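Local coordinates for protein tumor necrosis factor receptor superfamily member 16 (Rattus norvegicus, PDB 4F42) that probably acts as a low-affinity neurotrophin receptor whose intracellular death domain, the fragment in this structure, passes signals on inside the cell, at residues R26-E31 / D65-A70; A70-R73 / I79-S82. All blocks are in the same frame, centred on the assembly; numbering follows the deposited sequence.

Overall arrangement
Both contacts lie in one death domain, a small all-helical bundle with six helices. They share helix 64-73, and Ala-70 belongs to both. Contact 1 comes first along the chain and joins helix 24-32 to helix 64-73, with 33 residues between its segments. Contact 2 follows and joins the end of helix 64-73 to helix 77-84, with five residues between. Their centres are about 8 Å apart. Leu-28 CD1 of contact 1 lies 4.0 Å from Leu-71 CD2 of contact 2, so the two apolar patches run together. Helix 64-73 thus ties an early helix of the domain to its last one.

Contact 1 (R26-E31 / D65-A70); sequences RHLAGE and DALLAA
Segments 26-31 and 65-70 are helical, and their axes pass 10.3 Å apart at 110°, with Glu-31 CA and Ala-70 CA the nearest pair of CA atoms at 6.1 Å. The side chains that touch are Leu-28 and Glu-31 on one helix, and Leu-67 and Ala-70 on the other. Leu-28 takes part in both apolar side-chain pairs, one with each of Leu-67 and Ala-70. Its CG is anti to the backbone N (chi1 172°), which carries both methyls over to helix 64-73. CD1 rests on Ala-70 CB at 3.6 Å. CD2 meets Leu-67 CD1 at 3.7 Å. The two leucines cross at about a right angle, and Leu-67 touches with the CD1 branch. This is interior packing of the death-domain helical bundle, and Leu-28, Leu-67 and Ala-70 are all buried. Leu-20 also touches Leu-28, while Tyr-5 and Trp-56 touch Leu-67. Glu-31 works at the border of the patch and touches through its aliphatic part. Its CG lies 3.8 Å from Ala-70 CB, the methyl that Leu-28 also touches, and 3.5 Å from Ala-70 O. A bend at chi2 (57°) turns the Glu-31 carboxylate off the line of approach to Ala-70. No hydrogen bond links the two segments. On the far side of helix 24-32, Arg-26 makes a salt bridge to Asp-40.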
loop_
_atom_site.group_PDB
_atom_site.type_symbol
_atom_site.label_atom_id
_atom_site.label_comp_id
_atom_site.label_asym_id
_atom_site.label_seq_id
_atom_site.Cartn_x
_atom_site.Cartn_y
_atom_site.Cartn_z
ATOM N N ARG A 26 1.220 7.046 -3.977
ATOM C CA ARG A 26 0.994 8.379 -3.399
ATOM C C ARG A 26 -0.479 8.596 -3.026
ATOM O O ARG A 26 -0.785 9.063 -1.933
ATOM C CB ARG A 26 1.492 9.479 -4.344
ATOM C CG ARG A 26 2.964 9.325 -4.764
ATOM C CD ARG A 26 3.452 10.500 -5.605
ATOM N NE ARG A 26 3.291 11.748 -4.858
ATOM C CZ ARG A 26 4.267 12.373 -4.198
ATOM N NH1 ARG A 26 5.510 11.895 -4.208
ATOM N NH2 ARG A 26 3.997 13.490 -3.536
ATOM N N HIS A 27 -1.385 8.237 -3.929
ATOM C CA HIS A 27 -2.822 8.378 -3.684
ATOM C C HIS A 27 -3.228 7.533 -2.477
ATOM O O HIS A 27 -3.938 8.004 -1.585
ATOM C CB HIS A 27 -3.637 7.991 -4.933
ATOM C CG HIS A 27 -3.112 8.585 -6.209
ATOM N ND1 HIS A 27 -3.180 7.929 -7.420
ATOM C CD2 HIS A 27 -2.490 9.765 -6.456
ATOM C CE1 HIS A 27 -2.639 8.687 -8.359
ATOM N NE2 HIS A 27 -2.215 9.806 -7.799
ATOM N N LEU A 28 -2.737 6.296 -2.451
ATOM C CA LEU A 28 -2.996 5.368 -1.348
ATOM C C LEU A 28 -2.440 5.876 -0.023
ATOM O O LEU A 28 -3.128 5.843 0.999
ATOM C CB LEU A 28 -2.428 3.986 -1.670
ATOM C CG LEU A 28 -2.420 2.926 -0.578
ATOM C CD1 LEU A 28 -3.840 2.534 -0.217
ATOM C CD2 LEU A 28 -1.645 1.722 -1.064
ATOM N N ALA A 29 -1.196 6.345 -0.042
ATOM C CA ALA A 29 -0.571 6.873 1.155
ATOM C C ALA A 29 -1.409 8.011 1.742
ATOM O O ALA A 29 -1.618 8.062 2.951
ATOM C CB ALA A 29 0.824 7.325 0.865
ATOM N N GLY A 30 -1.905 8.902 0.881
ATOM C CA GLY A 30 -2.826 9.957 1.302
ATOM C C GLY A 30 -3.992 9.400 2.099
ATOM O O GLY A 30 -4.300 9.891 3.185
ATOM N N GLU A 31 -4.624 8.356 1.557
ATOM C CA GLU A 31 -5.745 7.664 2.196
ATOM C C GLU A 31 -5.359 7.003 3.526
ATOM O O GLU A 31 -6.157 6.962 4.465
ATOM C CB GLU A 31 -6.341 6.635 1.224
ATOM C CG GLU A 31 -7.522 5.819 1.742
ATOM C CD GLU A 31 -8.713 6.658 2.210
ATOM O OE1 GLU A 31 -8.938 7.779 1.684
ATOM O OE2 GLU A 31 -9.445 6.175 3.105
ATOM N N ASP A 65 -6.920 -6.325 4.782
ATOM C CA ASP A 65 -8.260 -5.774 4.592
ATOM C C ASP A 65 -8.316 -4.253 4.755
ATOM O O ASP A 65 -9.047 -3.580 4.034
ATOM C CB ASP A 65 -9.321 -6.492 5.444
ATOM C CG ASP A 65 -8.897 -6.709 6.885
ATOM O OD1 ASP A 65 -9.373 -5.973 7.773
ATOM O OD2 ASP A 65 -8.108 -7.640 7.143
ATOM N N ALA A 66 -7.533 -3.726 5.697
ATOM C CA ALA A 66 -7.372 -2.285 5.860
ATOM C C ALA A 66 -6.777 -1.678 4.597
ATOM O O ALA A 66 -7.171 -0.592 4.167
ATOM C CB ALA A 66 -6.493 -1.975 7.054
ATOM N N LEU A 67 -5.825 -2.384 4.001
ATOM C CA LEU A 67 -5.234 -1.939 2.745
ATOM C C LEU A 67 -6.271 -1.967 1.624
ATOM O O LEU A 67 -6.446 -0.976 0.900
ATOM C CB LEU A 67 -4.028 -2.800 2.369
ATOM C CG LEU A 67 -3.395 -2.490 1.014
ATOM C CD1 LEU A 67 -2.957 -1.035 0.943
ATOM C CD2 LEU A 67 -2.221 -3.413 0.777
ATOM N N LEU A 68 -6.945 -3.107 1.491
ATOM C CA LEU A 68 -8.003 -3.276 0.504
ATOM C C LEU A 68 -9.095 -2.209 0.676
ATOM O O LEU A 68 -9.519 -1.600 -0.312
ATOM C CB LEU A 68 -8.558 -4.705 0.570
ATOM C CG LEU A 68 -8.014 -5.788 -0.387
ATOM C CD1 LEU A 68 -6.570 -5.600 -0.834
ATOM C CD2 LEU A 68 -8.218 -7.209 0.124
ATOM N N ALA A 69 -9.514 -1.956 1.918
ATOM C CA ALA A 69 -10.468 -0.872 2.226
ATOM C C ALA A 69 -9.983 0.495 1.723
ATOM O O ALA A 69 -10.747 1.234 1.094
ATOM C CB ALA A 69 -10.746 -0.800 3.716
ATOM N N ALA A 70 -8.714 0.815 2.002
ATOM C CA ALA A 70 -8.088 2.060 1.530
ATOM C C ALA A 70 -8.156 2.204 0.013
ATOM O O ALA A 70 -8.377 3.301 -0.495
ATOM C CB ALA A 70 -6.645 2.159 2.011
#

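Contact 2 (A70-R73 / I79-S82); sequences ALRR and IVES
No flat group is stacked between Leu-71, Arg-72, Ile-79 and Val-80, so no face or edge is used across this contact. The guanidinium of Arg-72 folds back along its own helix 64-73, and Arg-72 approaches only with its stem, CG lying 4.3 Å from Val-80 CG2. The contact joins the last two helices of the death-domain bundle, 64-73 and 77-84, which follow each other after a short linker. Their nearest CA atoms are those of Leu-71 and Val-80, at 6.9 Å. Everything that meets here is hydrocarbon, and no hydrogen bond crosses. Leu-71 is the main residue on its side. It meets both partners, and they use different parts of it. Val-80 comes in low, its CG2 methyl 3.7 Å from Leu-71 CB. Ile-79 is met farther out, where Leu-71 CD1 lies 4.0 Å from Ile-79 CG2, the two side chains crossing at about a right angle. The first torsion of Leu-71 (chi1 -71°) sets CG anti to the carbonyl carbon, which carries CD1 out toward helix 77-84. Leu-20 touches both Leu-71 and Ile-79, and Leu-19 of helix 10-19 also touches Ile-79. The Val-80 side chain is about 6 Å from a bound 5-mercapto-2-nitro-benzoic acid, whose pocket includes Leu-68 and Leu-83. Val-80 CG2 also reaches the tip of Leu-71, 4.2 Å from CD1.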
loop_
_atom_site.group_PDB
_atom_site.type_symbol
_atom_site.label_atom_id
_atom_site.label_comp_id
_atom_site.label_asym_id
_atom_site.label_seq_id
_atom_site.Cartn_x
_atom_site.Cartn_y
_atom_site.Cartn_z
ATOM N N ALA A 70 -8.714 0.815 2.002
ATOM C CA ALA A 70 -8.088 2.060 1.530
ATOM C C ALA A 70 -8.156 2.204 0.013
ATOM O O ALA A 70 -8.377 3.301 -0.495
ATOM C CB ALA A 70 -6.645 2.159 2.011
ATOM N N LEU A 71 -7.989 1.094 -0.698
ATOM C CA LEU A 71 -8.000 1.097 -2.156
ATOM C C LEU A 71 -9.386 1.343 -2.735
ATOM O O LEU A 71 -9.521 2.102 -3.692
ATOM C CB LEU A 71 -7.396 -0.194 -2.719
ATOM C CG LEU A 71 -5.884 -0.368 -2.567
ATOM C CD1 LEU A 71 -5.465 -1.833 -2.807
ATOM C CD2 LEU A 71 -5.114 0.576 -3.498
ATOM N N ARG A 72 -10.408 0.697 -2.180
ATOM C CA ARG A 72 -11.790 0.995 -2.549
ATOM C C ARG A 72 -12.083 2.486 -2.391
ATOM O O ARG A 72 -12.751 3.077 -3.224
ATOM C CB ARG A 72 -12.780 0.206 -1.684
ATOM C CG ARG A 72 -12.787 -1.318 -1.915
ATOM C CD ARG A 72 -13.932 -2.034 -1.166
ATOM N NE ARG A 72 -13.861 -1.842 0.281
ATOM C CZ ARG A 72 -14.465 -0.855 0.938
ATOM N NH1 ARG A 72 -15.212 0.020 0.289
ATOM N NH2 ARG A 72 -14.329 -0.748 2.253
ATOM N N ARG A 73 -11.564 3.087 -1.324
ATOM C CA ARG A 73 -11.868 4.474 -0.993
ATOM C C ARG A 73 -11.267 5.501 -1.944
ATOM O O ARG A 73 -11.849 6.561 -2.136
ATOM C CB ARG A 73 -11.489 4.782 0.453
ATOM C CG ARG A 73 -12.530 4.299 1.422
ATOM C CD ARG A 73 -11.885 3.788 2.679
ATOM N NE ARG A 73 -12.848 3.635 3.755
ATOM C CZ ARG A 73 -12.527 3.309 5.001
ATOM N NH1 ARG A 73 -11.253 3.092 5.318
ATOM N NH2 ARG A 73 -13.474 3.199 5.931
ATOM N N ILE A 79 -7.908 -2.647 -8.541
ATOM C CA ILE A 79 -6.744 -3.288 -7.914
ATOM C C ILE A 79 -7.183 -4.370 -6.910
ATOM O O ILE A 79 -6.585 -5.446 -6.846
ATOM C CB ILE A 79 -5.788 -2.263 -7.245
ATOM C CG1 ILE A 79 -5.294 -1.235 -8.270
ATOM C CG2 ILE A 79 -4.602 -2.984 -6.575
ATOM C CD1 ILE A 79 -4.288 -0.201 -7.714
ATOM N N VAL A 80 -8.239 -4.085 -6.151
ATOM C CA VAL A 80 -8.791 -5.055 -5.200
ATOM C C VAL A 80 -9.312 -6.289 -5.952
ATOM O O VAL A 80 -9.015 -7.422 -5.570
ATOM C CB VAL A 80 -9.894 -4.427 -4.292
ATOM C CG1 VAL A 80 -10.435 -5.440 -3.308
ATOM C CG2 VAL A 80 -9.355 -3.225 -3.543
ATOM N N GLU A 81 -10.052 -6.060 -7.038
ATOM C CA GLU A 81 -10.556 -7.142 -7.894
ATOM C C GLU A 81 -9.399 -7.978 -8.449
ATOM O O GLU A 81 -9.435 -9.212 -8.397
ATOM C CB GLU A 81 -11.422 -6.600 -9.054
ATOM C CG GLU A 81 -12.674 -5.780 -8.668
ATOM C CD GLU A 81 -13.757 -6.587 -7.918
ATOM O OE1 GLU A 81 -13.636 -7.833 -7.834
ATOM O OE2 GLU A 81 -14.733 -5.968 -7.401
ATOM N N SER A 82 -8.373 -7.295 -8.954
ATOM C CA SER A 82 -7.219 -7.940 -9.584
ATOM C C SER A 82 -6.404 -8.809 -8.625
ATOM O O SER A 82 -5.873 -9.858 -9.012
ATOM C CB SER A 82 -6.320 -6.883 -10.232
ATOM O OG SER A 82 -5.179 -7.473 -10.825
#